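Local coordinates for uncharacterized protein (Bacteroides fragilis, PDB 3EWL) that is of unknown function but carries a C-terminal thioredoxin-like domain with a CxxC pattern at a helix start, consistent with a thiol-disulfide redox role, at residues K6-T11 with Q103-R108; V13-D18 with E76-K81; M31-D36 with A109-Y114; L64-I69 with Q87-G92. All coordinates share one frame; numbering follows the deposited sequence.

Contacts 3 and 4 build one mixed sheet, their centres about 11 Å apart; strands 29-34 and 64-70 are its neighbouring members, and Met31 N lies 2.8 Å from Arg65 O. Contact 1 covers the sheet face that carries Phe34 and Leu32, with its centre about 11 Å from that of contact 3, and brings the N-terminal segment against the chain just before cis-Pro111. Contact 2 lies at the surface, its centre about 12 Å from that of contact 4, where helix 75-82, the crossover of contact 4, meets a hairpin. Thr110 of contact 3 touches Cys39 of the probable thioredoxin-type CxxC; Trp89 of contact 4 lies near that pattern without touching it.

Contact 1: residues K6-T11 with Q103-R108; sequences KAADFT and QLYDIR
Tyr105 crosses to the 6-11 segment with its phenol end leading and meets the Phe10 ring almost at a right angle, the two planes being inclined at 88° and the centroids 5.9 Å apart. The meeting is oblique: Tyr105 CE2 comes to 3.7 Å from Phe10 CE2, while the Tyr105 hydroxyl lies in the plane of the Phe10 ring, at its edge. Phe10 is set up for this by its first torsion (chi1 51°), which tucks CG between the backbone N and the carbonyl carbon and folds the ring toward the tyrosine. The Tyr105 hydroxyl donates to Ala8 O, a bond refined at 2.5 Å, short enough for its exact length to be doubtful; the carbonyl oxygen lies near the plane of the phenol ring. Ala7 CB sits by the same ring edge, 3.4 Å from Tyr105 OH. In the thioredoxin-like fold this is where the segment leading into strand 11-13 is held against the loop that leads from helix 98-101, closed by a Schellman motif at Gln103, to strand 112-116. Behind the tyrosine, its ring also meets Phe34 and, edge-to-face, Tyr114 of the central sheet. Leu104 adds an aliphatic flank: its CB rests 3.8 Å from Ala8 CB, and its extended side chain (chi2 176°) carries CD1 to 3.6 Å from Asp9 O. That methyl also approaches Phe10 CB, while Ile99 of helix 98-101 touches both Leu104 and Phe10.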
loop_
_atom_site.group_PDB
_atom_site.type_symbol
_atom_site.label_atom_id
_atom_site.label_comp_id
_atom_site.label_asym_id
_atom_site.label_seq_id
_atom_site.Cartn_x
_atom_site.Cartn_y
_atom_site.Cartn_z
ATOM N N LYS A 6 -8.461 -13.979 -0.486
ATOM C CA LYS A 6 -8.978 -12.693 -0.021
ATOM C C LYS A 6 -7.923 -12.012 0.889
ATOM O O LYS A 6 -7.540 -12.536 1.939
ATOM C CB LYS A 6 -10.312 -12.868 0.715
ATOM C CG LYS A 6 -10.921 -11.552 1.185
ATOM C CD LYS A 6 -12.412 -11.661 1.528
ATOM C CE LYS A 6 -12.604 -11.767 3.038
ATOM N NZ LYS A 6 -13.623 -10.821 3.580
ATOM N N ALA A 7 -7.443 -10.854 0.454
ATOM C CA ALA A 7 -6.478 -10.093 1.218
ATOM C C ALA A 7 -7.074 -9.846 2.609
ATOM O O ALA A 7 -8.262 -9.517 2.715
ATOM C CB ALA A 7 -6.219 -8.792 0.529
ATOM N N ALA A 8 -6.287 -10.082 3.669
ATOM C CA ALA A 8 -6.723 -9.747 5.029
ATOM C C ALA A 8 -7.134 -8.262 5.190
ATOM O O ALA A 8 -6.435 -7.337 4.757
ATOM C CB ALA A 8 -5.659 -10.122 6.070
ATOM N N ASP A 9 -8.294 -8.057 5.812
ATOM C CA ASP A 9 -8.802 -6.733 6.089
ATOM C C ASP A 9 -8.214 -6.195 7.395
ATOM O O ASP A 9 -7.875 -6.962 8.320
ATOM C CB ASP A 9 -10.336 -6.789 6.133
ATOM C CG ASP A 9 -10.987 -5.444 5.856
ATOM O OD1 ASP A 9 -10.258 -4.496 5.450
ATOM O OD2 ASP A 9 -12.239 -5.334 6.052
ATOM N N PHE A 10 -8.070 -4.880 7.457
ATOM C CA PHE A 10 -7.576 -4.176 8.654
ATOM C C PHE A 10 -8.060 -2.732 8.619
ATOM O O PHE A 10 -8.502 -2.233 7.573
ATOM C CB PHE A 10 -6.035 -4.169 8.685
ATOM C CG PHE A 10 -5.422 -3.691 7.411
ATOM C CD1 PHE A 10 -5.065 -2.348 7.244
ATOM C CD2 PHE A 10 -5.193 -4.581 6.366
ATOM C CE1 PHE A 10 -4.503 -1.908 6.050
ATOM C CE2 PHE A 10 -4.639 -4.132 5.138
ATOM C CZ PHE A 10 -4.293 -2.807 5.000
ATOM N N THR A 11 -7.925 -2.047 9.749
ATOM C CA THR A 11 -8.275 -0.639 9.802
ATOM C C THR A 11 -7.009 0.216 9.758
ATOM O O THR A 11 -5.899 -0.287 10.006
ATOM C CB THR A 11 -9.065 -0.316 11.076
ATOM O OG1 THR A 11 -8.315 -0.765 12.205
ATOM C CG2 THR A 11 -10.433 -1.058 11.054
ATOM N N GLN A 103 -0.135 -11.041 12.422
ATOM C CA GLN A 103 0.650 -11.415 11.258
ATOM C C GLN A 103 -0.238 -11.491 9.999
ATOM O O GLN A 103 -0.213 -12.484 9.289
ATOM C CB GLN A 103 1.321 -12.759 11.534
ATOM C CG GLN A 103 2.289 -13.168 10.504
ATOM C CD GLN A 103 3.690 -13.011 11.017
ATOM O OE1 GLN A 103 4.564 -12.460 10.331
ATOM N NE2 GLN A 103 3.920 -13.489 12.246
ATOM N N LEU A 104 -1.047 -10.456 9.755
ATOM C CA LEU A 104 -2.001 -10.508 8.671
ATOM C C LEU A 104 -1.326 -10.577 7.302
ATOM O O LEU A 104 -1.857 -11.219 6.380
ATOM C CB LEU A 104 -3.000 -9.330 8.724
ATOM C CG LEU A 104 -3.939 -9.258 9.949
ATOM C CD1 LEU A 104 -4.848 -7.974 9.950
ATOM C CD2 LEU A 104 -4.791 -10.566 10.122
ATOM N N TYR A 105 -0.194 -9.893 7.159
ATOM C CA TYR A 105 0.622 -9.985 5.936
ATOM C C TYR A 105 2.007 -10.341 6.372
ATOM O O TYR A 105 2.407 -9.955 7.443
ATOM C CB TYR A 105 0.649 -8.670 5.187
ATOM C CG TYR A 105 -0.731 -8.323 4.634
ATOM C CD1 TYR A 105 -1.047 -8.582 3.303
ATOM C CD2 TYR A 105 -1.725 -7.738 5.479
ATOM C CE1 TYR A 105 -2.346 -8.268 2.783
ATOM C CE2 TYR A 105 -3.019 -7.412 4.977
ATOM C CZ TYR A 105 -3.321 -7.682 3.629
ATOM O OH TYR A 105 -4.588 -7.376 3.128
ATOM N N ASP A 106 2.722 -11.097 5.543
ATOM C CA ASP A 106 4.117 -11.455 5.833
ATOM C C ASP A 106 4.986 -10.292 5.354
ATOM O O ASP A 106 5.400 -10.221 4.176
ATOM C CB ASP A 106 4.510 -12.767 5.148
ATOM C CG ASP A 106 5.962 -13.220 5.499
ATOM O OD1 ASP A 106 6.566 -12.696 6.469
ATOM O OD2 ASP A 106 6.497 -14.097 4.781
ATOM N N ILE A 107 5.208 -9.334 6.235
ATOM C CA ILE A 107 5.949 -8.136 5.797
ATOM C C ILE A 107 7.429 -8.412 6.133
ATOM O O ILE A 107 7.931 -8.008 7.203
ATOM C CB ILE A 107 5.342 -6.818 6.387
ATOM C CG1 ILE A 107 3.943 -6.575 5.798
ATOM C CG2 ILE A 107 6.254 -5.590 6.153
ATOM C CD1 ILE A 107 3.074 -5.688 6.642
ATOM N N ARG A 108 8.091 -9.134 5.218
ATOM C CA ARG A 108 9.475 -9.596 5.397
ATOM C C ARG A 108 10.464 -8.441 5.495
ATOM O O ARG A 108 11.547 -8.614 6.015
ATOM C CB ARG A 108 9.949 -10.437 4.209
ATOM C CG ARG A 108 9.028 -11.512 3.741
ATOM C CD ARG A 108 9.774 -12.367 2.702
ATOM N NE ARG A 108 9.977 -11.781 1.362
ATOM C CZ ARG A 108 11.164 -11.511 0.793
ATOM N NH1 ARG A 108 11.206 -11.015 -0.441
ATOM N NH2 ARG A 108 12.308 -11.724 1.429
#

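Contact 2: residues V13-D18 with E76-K81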
loop_
_atom_site.group_PDB
_atom_site.type_symbol
_atom_site.label_atom_id
_atom_site.label_comp_id
_atom_site.label_asym_id
_atom_site.label_seq_id
_atom_site.Cartn_x
_atom_site.Cartn_y
_atom_site.Cartn_z
ATOM N N VAL A 13 -5.653 4.719 10.068
ATOM C CA VAL A 13 -5.960 6.139 10.147
ATOM C C VAL A 13 -5.015 6.894 9.235
ATOM O O VAL A 13 -3.878 6.448 8.975
ATOM C CB VAL A 13 -5.911 6.678 11.598
ATOM C CG1 VAL A 13 -4.480 6.628 12.166
ATOM C CG2 VAL A 13 -6.548 8.100 11.655
ATOM N N THR A 14 -5.519 7.991 8.677
ATOM C CA THR A 14 -4.666 8.908 7.948
ATOM C C THR A 14 -4.411 10.147 8.792
ATOM O O THR A 14 -5.053 10.392 9.833
ATOM C CB THR A 14 -5.264 9.336 6.602
ATOM O OG1 THR A 14 -6.362 10.220 6.844
ATOM C CG2 THR A 14 -5.747 8.143 5.833
ATOM N N VAL A 15 -3.474 10.944 8.313
ATOM C CA VAL A 15 -3.130 12.161 8.963
ATOM C C VAL A 15 -4.310 13.152 9.007
ATOM O O VAL A 15 -4.417 13.943 9.927
ATOM C CB VAL A 15 -1.879 12.724 8.274
ATOM C CG1 VAL A 15 -2.034 14.169 7.960
ATOM C CG2 VAL A 15 -0.640 12.375 9.106
ATOM N N HIS A 16 -5.213 13.057 8.043
ATOM C CA HIS A 16 -6.420 13.859 8.049
ATOM C C HIS A 16 -7.526 13.238 8.885
ATOM O O HIS A 16 -8.691 13.635 8.796
ATOM C CB HIS A 16 -6.836 14.135 6.612
ATOM C CG HIS A 16 -5.746 14.790 5.834
ATOM N ND1 HIS A 16 -4.885 14.085 5.024
ATOM C CD2 HIS A 16 -5.309 16.072 5.828
ATOM C CE1 HIS A 16 -3.994 14.916 4.505
ATOM N NE2 HIS A 16 -4.227 16.130 4.979
ATOM N N GLY A 17 -7.143 12.264 9.701
ATOM C CA GLY A 17 -7.999 11.702 10.728
ATOM C C GLY A 17 -9.139 10.821 10.280
ATOM O O GLY A 17 -10.022 10.475 11.068
ATOM N N ASP A 18 -9.162 10.454 9.017
ATOM C CA ASP A 18 -10.148 9.458 8.647
ATOM C C ASP A 18 -9.714 8.010 8.978
ATOM O O ASP A 18 -8.624 7.578 8.594
ATOM C CB ASP A 18 -10.683 9.626 7.209
ATOM C CG ASP A 18 -9.750 10.412 6.286
ATOM O OD1 ASP A 18 -8.885 9.768 5.658
ATOM O OD2 ASP A 18 -9.939 11.646 6.119
ATOM N N GLU A 76 4.711 9.092 15.538
ATOM C CA GLU A 76 5.206 10.466 15.394
ATOM C C GLU A 76 6.033 10.637 14.134
ATOM O O GLU A 76 5.735 11.503 13.324
ATOM C CB GLU A 76 5.961 10.965 16.643
ATOM C CG GLU A 76 5.054 10.992 17.869
ATOM C CD GLU A 76 5.585 11.849 19.020
ATOM O OE1 GLU A 76 5.975 11.239 20.036
ATOM O OE2 GLU A 76 5.614 13.116 18.920
ATOM N N GLU A 77 7.039 9.783 13.957
ATOM C CA GLU A 77 7.849 9.750 12.747
ATOM C C GLU A 77 7.016 9.471 11.465
ATOM O O GLU A 77 7.207 10.102 10.433
ATOM C CB GLU A 77 8.890 8.653 12.906
ATOM C CG GLU A 77 10.178 8.886 12.145
ATOM C CD GLU A 77 11.364 9.242 13.074
ATOM O OE1 GLU A 77 11.437 10.409 13.557
ATOM O OE2 GLU A 77 12.233 8.348 13.311
ATOM N N TRP A 78 6.124 8.482 11.552
ATOM C CA TRP A 78 5.141 8.190 10.503
ATOM C C TRP A 78 4.387 9.442 10.046
ATOM O O TRP A 78 4.394 9.785 8.875
ATOM C CB TRP A 78 4.106 7.179 11.019
ATOM C CG TRP A 78 2.927 7.085 10.054
ATOM C CD1 TRP A 78 2.944 6.538 8.822
ATOM C CD2 TRP A 78 1.605 7.618 10.241
ATOM N NE1 TRP A 78 1.726 6.701 8.207
ATOM C CE2 TRP A 78 0.876 7.333 9.070
ATOM C CE3 TRP A 78 0.965 8.300 11.291
ATOM C CZ2 TRP A 78 -0.468 7.698 8.908
ATOM C CZ3 TRP A 78 -0.373 8.681 11.124
ATOM C CH2 TRP A 78 -1.070 8.372 9.945
ATOM N N ALA A 79 3.741 10.114 10.995
ATOM C CA ALA A 79 2.988 11.348 10.714
ATOM C C ALA A 79 3.837 12.476 10.081
ATOM O O ALA A 79 3.444 13.087 9.074
ATOM C CB ALA A 79 2.321 11.842 11.983
ATOM N N THR A 80 4.991 12.754 10.654
ATOM C CA THR A 80 5.865 13.787 10.098
ATOM C C THR A 80 6.110 13.538 8.599
ATOM O O THR A 80 6.079 14.468 7.767
ATOM C CB THR A 80 7.205 13.824 10.877
ATOM O OG1 THR A 80 6.956 14.300 12.201
ATOM C CG2 THR A 80 8.232 14.777 10.222
ATOM N N LYS A 81 6.366 12.281 8.257
ATOM C CA LYS A 81 6.783 11.947 6.899
ATOM C C LYS A 81 5.628 11.637 5.972
ATOM O O LYS A 81 5.796 11.614 4.758
ATOM C CB LYS A 81 7.754 10.774 6.919
ATOM C CG LYS A 81 9.013 11.037 7.736
ATOM C CD LYS A 81 9.901 11.929 6.956
ATOM C CE LYS A 81 11.275 11.372 7.009
ATOM N NZ LYS A 81 11.935 12.085 8.146
#
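Trp78 pushes the CH2 corner of its indole edge-on against the backbone of the 13-18 turn, with CH2 3.5 Å from Val13 O and 3.9 Å from Val15 N. Thr14 C lies at the ring edge near its plane, whereas the Val13 oxygen and the Val15 nitrogen approach obliquely. A first torsion of 168°, which places CG opposite the backbone N, sends the indole out from helix 75-82 toward the turn. Val15 runs past it in the opposite direction, and its CG2 touches both Trp78 CH2, at 4.1 Å, and the CA and CB of Ala79, the next residue of the helix. The turn joins strands 11-13 and 19-21 as a beta hairpin: a type I turn from Thr14 to Gly17, with Gly17 N bonded to Thr14 O and Thr14 N to Asp18 O, consistent with a G1 bulge in which Gly17 takes the positive-phi place. Thr14 OG1 braces this loop by donating to Asp18 OD1 (2.8 Å), which it meets from above the carboxylate plane, 68° out of it. His16 N makes a weak bond back to Thr14 OG1. Farther in, the rings of Tyr70 and Trp93 meet the Trp78 indole.

Contact 3: residues M31-D36 with A109-Y114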
loop_
_atom_site.group_PDB
_atom_site.type_symbol
_atom_site.label_atom_id
_atom_site.label_comp_id
_atom_site.label_asym_id
_atom_site.label_seq_id
_atom_site.Cartn_x
_atom_site.Cartn_y
_atom_site.Cartn_z
HETATM N N MSE A 31 -3.207 -1.385 -4.812
HETATM C CA MSE A 31 -1.852 -1.784 -4.454
HETATM C C MSE A 31 -1.633 -1.489 -2.981
HETATM O O MSE A 31 -1.708 -0.328 -2.570
HETATM C CB MSE A 31 -0.827 -1.054 -5.301
HETATM C CG MSE A 31 0.635 -1.482 -5.007
HETATM SE SE MSE A 31 1.962 -0.547 -6.105
HETATM C CE MSE A 31 2.338 0.947 -4.949
ATOM N N LEU A 32 -1.284 -2.506 -2.205
ATOM C CA LEU A 32 -0.874 -2.258 -0.833
ATOM C C LEU A 32 0.631 -2.040 -0.772
ATOM O O LEU A 32 1.393 -2.809 -1.347
ATOM C CB LEU A 32 -1.227 -3.433 0.079
ATOM C CG LEU A 32 -2.646 -3.953 0.079
ATOM C CD1 LEU A 32 -2.627 -5.192 0.985
ATOM C CD2 LEU A 32 -3.695 -2.921 0.538
ATOM N N PHE A 33 1.041 -0.991 -0.077
ATOM C CA PHE A 33 2.444 -0.621 0.018
ATOM C C PHE A 33 2.834 -0.569 1.487
ATOM O O PHE A 33 2.547 0.426 2.174
ATOM C CB PHE A 33 2.680 0.744 -0.682
ATOM C CG PHE A 33 4.149 1.170 -0.754
ATOM C CD1 PHE A 33 4.998 0.640 -1.718
ATOM C CD2 PHE A 33 4.666 2.130 0.121
ATOM C CE1 PHE A 33 6.348 1.047 -1.803
ATOM C CE2 PHE A 33 6.008 2.560 0.022
ATOM C CZ PHE A 33 6.854 1.995 -0.936
ATOM N N PHE A 34 3.433 -1.651 1.997
ATOM C CA PHE A 34 3.851 -1.672 3.383
ATOM C C PHE A 34 5.197 -1.051 3.497
ATOM O O PHE A 34 6.148 -1.516 2.881
ATOM C CB PHE A 34 3.790 -3.070 4.020
ATOM C CG PHE A 34 2.404 -3.694 3.970
ATOM C CD1 PHE A 34 1.401 -3.291 4.859
ATOM C CD2 PHE A 34 2.076 -4.625 2.979
ATOM C CE1 PHE A 34 0.090 -3.853 4.791
ATOM C CE2 PHE A 34 0.776 -5.185 2.904
ATOM C CZ PHE A 34 -0.209 -4.801 3.835
ATOM N N TYR A 35 5.292 0.007 4.293
ATOM C CA TYR A 35 6.518 0.785 4.314
ATOM C C TYR A 35 6.946 1.197 5.721
ATOM O O TYR A 35 6.210 1.014 6.713
ATOM C CB TYR A 35 6.354 2.025 3.414
ATOM C CG TYR A 35 5.485 3.134 4.029
ATOM C CD1 TYR A 35 6.070 4.181 4.739
ATOM C CD2 TYR A 35 4.080 3.115 3.916
ATOM C CE1 TYR A 35 5.305 5.192 5.319
ATOM C CE2 TYR A 35 3.300 4.139 4.486
ATOM C CZ TYR A 35 3.933 5.173 5.185
ATOM O OH TYR A 35 3.215 6.211 5.737
ATOM N N ASP A 36 8.141 1.791 5.788
ATOM C CA ASP A 36 8.574 2.472 6.995
ATOM C C ASP A 36 8.948 3.943 6.659
ATOM O O ASP A 36 9.526 4.215 5.606
ATOM C CB ASP A 36 9.769 1.695 7.608
ATOM C CG ASP A 36 10.175 2.244 8.943
ATOM O OD1 ASP A 36 9.725 1.710 9.981
ATOM O OD2 ASP A 36 10.911 3.250 8.936
ATOM N N ALA A 109 10.091 -7.290 4.946
ATOM C CA ALA A 109 11.008 -6.179 4.673
ATOM C C ALA A 109 10.151 -4.980 4.278
ATOM O O ALA A 109 8.956 -5.146 4.004
ATOM C CB ALA A 109 11.964 -6.529 3.537
ATOM N N THR A 110 10.734 -3.776 4.277
ATOM C CA THR A 110 10.019 -2.610 3.741
ATOM C C THR A 110 10.799 -2.143 2.564
ATOM O O THR A 110 11.997 -1.957 2.674
ATOM C CB THR A 110 9.828 -1.461 4.761
ATOM O OG1 THR A 110 11.101 -0.990 5.214
ATOM C CG2 THR A 110 9.025 -1.922 5.949
ATOM N N PRO A 111 10.131 -1.934 1.421
ATOM C CA PRO A 111 8.687 -2.063 1.147
ATOM C C PRO A 111 8.303 -3.520 0.896
ATOM O O PRO A 111 9.130 -4.308 0.496
ATOM C CB PRO A 111 8.498 -1.249 -0.140
ATOM C CG PRO A 111 9.852 -1.390 -0.876
ATOM C CD PRO A 111 10.891 -1.432 0.247
ATOM N N THR A 112 7.073 -3.884 1.206
ATOM C CA THR A 112 6.499 -5.120 0.685
ATOM C C THR A 112 5.207 -4.685 -0.054
ATOM O O THR A 112 4.390 -3.903 0.448
ATOM C CB THR A 112 6.144 -6.112 1.826
ATOM O OG1 THR A 112 7.327 -6.465 2.579
ATOM C CG2 THR A 112 5.445 -7.390 1.276
ATOM N N ILE A 113 5.018 -5.217 -1.242
ATOM C CA ILE A 113 3.959 -4.776 -2.083
ATOM C C ILE A 113 3.067 -5.974 -2.423
ATOM O O ILE A 113 3.580 -7.077 -2.749
ATOM C CB ILE A 113 4.560 -4.196 -3.347
ATOM C CG1 ILE A 113 5.439 -2.985 -3.008
ATOM C CG2 ILE A 113 3.477 -3.766 -4.326
ATOM C CD1 ILE A 113 6.832 -3.077 -3.599
ATOM N N TYR A 114 1.760 -5.727 -2.392
ATOM C CA TYR A 114 0.755 -6.660 -2.889
ATOM C C TYR A 114 -0.135 -5.949 -3.910
ATOM O O TYR A 114 -0.513 -4.790 -3.716
ATOM C CB TYR A 114 -0.142 -7.188 -1.724
ATOM C CG TYR A 114 0.514 -8.135 -0.727
ATOM C CD1 TYR A 114 0.023 -9.437 -0.558
ATOM C CD2 TYR A 114 1.583 -7.743 0.068
ATOM C CE1 TYR A 114 0.579 -10.307 0.368
ATOM C CE2 TYR A 114 2.162 -8.637 0.976
ATOM C CZ TYR A 114 1.646 -9.917 1.102
ATOM O OH TYR A 114 2.166 -10.839 1.984
#
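Leu32 and Tyr114 exchange two backbone hydrogen bonds, N to O at 2.8 Å from Leu32 N to Tyr114 O and 3.1 Å from Tyr114 N to Leu32 O. Two residues on, Phe34 and Thr112 repeat the exchange, with Phe34 N 2.9 Å from Thr112 O. These are the hydrogen-bonded pairs of an antiparallel ladder; between them Phe33 and Ile113 form a non-hydrogen-bonded pair. Phe33 bonds instead to strand 64-70: its N donates to Leu67 O, and its O accepts from Ile69 N. Phe34 O also takes a CA-H contact from Pro111 at 3.1 Å, just beyond the end of the ladder. Not every acceptor is served: Tyr35 O is buried with no partner in the model. Asp36 turns its carboxylate to Asp38 N, and Thr112 OG1, at the start of the strand, donates back to Ala109 O. Thr110 is followed by cis-Pro111, as in thioredoxins. Pro111 CB reaches the Phe33 ring, 3.6 Å from CE1, with the two side chains side by side and pointing the same way. On the other face, Phe34 presents its ring edge to Tyr114, CE2 lying 3.9 Å from Tyr114 CD2. Strand 29-34 thus lies between strands 64-70 and 112-116. Helices 40-50 and 129-137 cover the side of Met31, Phe33 and Ile113, while Thr110 touches Cys39, the first cysteine of the probable CxxC.

Contact 4: residues L64-I69 with Q87-G92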
loop_
_atom_site.group_PDB
_atom_site.type_symbol
_atom_site.label_atom_id
_atom_site.label_comp_id
_atom_site.label_asym_id
_atom_site.label_seq_id
_atom_site.Cartn_x
_atom_site.Cartn_y
_atom_site.Cartn_z
ATOM N N LEU A 64 -6.365 2.521 -10.127
ATOM C CA LEU A 64 -5.445 1.886 -9.206
ATOM C C LEU A 64 -5.283 2.798 -7.981
ATOM O O LEU A 64 -4.793 3.905 -8.069
ATOM C CB LEU A 64 -4.104 1.629 -9.861
ATOM C CG LEU A 64 -2.968 1.263 -8.901
ATOM C CD1 LEU A 64 -3.150 -0.158 -8.394
ATOM C CD2 LEU A 64 -1.686 1.399 -9.677
ATOM N N ARG A 65 -5.715 2.279 -6.848
ATOM C CA ARG A 65 -5.645 2.921 -5.591
ATOM C C ARG A 65 -4.350 2.478 -4.911
ATOM O O ARG A 65 -4.105 1.277 -4.793
ATOM C CB ARG A 65 -6.786 2.327 -4.790
ATOM C CG ARG A 65 -7.997 3.096 -4.853
ATOM C CD ARG A 65 -7.946 4.112 -3.760
ATOM N NE ARG A 65 -9.136 4.919 -3.917
ATOM C CZ ARG A 65 -9.142 6.235 -3.923
ATOM N NH1 ARG A 65 -8.021 6.923 -3.698
ATOM N NH2 ARG A 65 -10.283 6.833 -4.121
ATOM N N VAL A 66 -3.520 3.415 -4.465
ATOM C CA VAL A 66 -2.415 3.032 -3.605
ATOM C C VAL A 66 -2.769 3.304 -2.193
ATOM O O VAL A 66 -3.115 4.475 -1.805
ATOM C CB VAL A 66 -1.127 3.712 -3.918
ATOM C CG1 VAL A 66 -0.025 3.178 -2.966
ATOM C CG2 VAL A 66 -0.751 3.456 -5.407
ATOM N N LEU A 67 -2.702 2.219 -1.416
ATOM C CA LEU A 67 -2.859 2.302 0.003
ATOM C C LEU A 67 -1.516 1.971 0.651
ATOM O O LEU A 67 -1.110 0.811 0.745
ATOM C CB LEU A 67 -3.974 1.354 0.472
ATOM C CG LEU A 67 -4.221 1.289 1.975
ATOM C CD1 LEU A 67 -4.519 2.687 2.572
ATOM C CD2 LEU A 67 -5.326 0.308 2.258
ATOM N N ALA A 68 -0.830 3.016 1.084
ATOM C CA ALA A 68 0.451 2.913 1.741
ATOM C C ALA A 68 0.177 2.835 3.242
ATOM O O ALA A 68 -0.457 3.753 3.848
ATOM C CB ALA A 68 1.323 4.162 1.365
ATOM N N ILE A 69 0.661 1.757 3.841
ATOM C CA ILE A 69 0.377 1.435 5.203
ATOM C C ILE A 69 1.653 1.264 6.033
ATOM O O ILE A 69 2.531 0.444 5.689
ATOM C CB ILE A 69 -0.456 0.103 5.280
ATOM C CG1 ILE A 69 -1.814 0.279 4.581
ATOM C CG2 ILE A 69 -0.679 -0.324 6.735
ATOM C CD1 ILE A 69 -2.743 1.410 5.261
ATOM N N GLN A 87 1.866 12.084 -3.893
ATOM C CA GLN A 87 0.580 12.713 -4.084
ATOM C C GLN A 87 -0.458 11.755 -4.699
ATOM O O GLN A 87 -0.166 11.065 -5.659
ATOM C CB GLN A 87 0.796 13.930 -4.987
ATOM C CG GLN A 87 0.568 15.231 -4.313
ATOM C CD GLN A 87 -0.913 15.403 -4.016
ATOM O OE1 GLN A 87 -1.779 15.092 -4.869
ATOM N NE2 GLN A 87 -1.224 15.875 -2.801
ATOM N N GLY A 88 -1.666 11.692 -4.149
ATOM C CA GLY A 88 -2.663 10.745 -4.693
ATOM C C GLY A 88 -2.754 9.411 -3.954
ATOM O O GLY A 88 -3.776 8.740 -4.028
ATOM N N TRP A 89 -1.687 9.002 -3.270
ATOM C CA TRP A 89 -1.704 7.796 -2.428
ATOM C C TRP A 89 -2.440 8.066 -1.148
ATOM O O TRP A 89 -2.318 9.161 -0.565
ATOM C CB TRP A 89 -0.276 7.364 -2.050
ATOM C CG TRP A 89 0.568 6.868 -3.218
ATOM C CD1 TRP A 89 0.371 7.111 -4.574
ATOM C CD2 TRP A 89 1.767 6.089 -3.128
ATOM N NE1 TRP A 89 1.373 6.519 -5.309
ATOM C CE2 TRP A 89 2.223 5.862 -4.452
ATOM C CE3 TRP A 89 2.486 5.537 -2.050
ATOM C CZ2 TRP A 89 3.382 5.119 -4.730
ATOM C CZ3 TRP A 89 3.640 4.801 -2.318
ATOM C CH2 TRP A 89 4.075 4.593 -3.649
ATOM N N ILE A 90 -3.202 7.083 -0.706
ATOM C CA ILE A 90 -3.768 7.106 0.624
ATOM C C ILE A 90 -2.658 6.611 1.546
ATOM O O ILE A 90 -2.072 5.586 1.275
ATOM C CB ILE A 90 -4.995 6.201 0.684
ATOM C CG1 ILE A 90 -6.052 6.752 -0.272
ATOM C CG2 ILE A 90 -5.578 6.079 2.148
ATOM C CD1 ILE A 90 -7.198 5.764 -0.457
ATOM N N VAL A 91 -2.342 7.377 2.600
ATOM C CA VAL A 91 -1.229 7.068 3.491
ATOM C C VAL A 91 -1.806 6.802 4.880
ATOM O O VAL A 91 -2.441 7.703 5.451
ATOM C CB VAL A 91 -0.256 8.256 3.546
ATOM C CG1 VAL A 91 0.879 7.976 4.547
ATOM C CG2 VAL A 91 0.272 8.522 2.158
ATOM N N GLY A 92 -1.633 5.580 5.399
ATOM C CA GLY A 92 -2.300 5.174 6.641
ATOM C C GLY A 92 -1.400 4.490 7.656
ATOM O O GLY A 92 -0.383 3.936 7.295
HETATM O O HOH W 1 -4.818 6.059 -4.633
#
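Ala68 O receives the amide of Gly92 at 2.7 Å, the N-H running nearly straight along the C=O axis, and Val91 CA adds a CA-H contact to the same oxygen. The strands belong to a beta-alpha-beta unit of the thioredoxin-like fold, in which strand 64-70 passes through helix 75-82 to strand 90-93 and the two lie side by side in parallel. Ile90 bonds to the two residues that flank Leu67: its N donates to Val66 O, and its O accepts from Ala68 N at 2.9 Å. The side chains of Val66, Ala68 and Trp89 share one side. There the valine lies over the indole, its CB 3.7 Å from the centroid of the five-membered ring and only 10° off the normal, a CH-pi contact. Val66 CG1, opposite the backbone N (chi1 -178°), presses on the same face toward the rim, 3.4 Å from Trp89 CD2. Phe33 and Phe49 meet the indole edge-to-face. Leu67 and Ile90 occupy the other side, Leu67 CD1 lying 3.6 Å from Ile90 CG2, with Tyr12 touching both. Arg65 bends at chi2 to bring NH1 to 3.5 Å from Ile90 CD1. Near the N-terminal end of the pairing, a water accepts from Val66 N, donates to Gly88 O at 2.9 Å, and weakly accepts from Arg65 NH1.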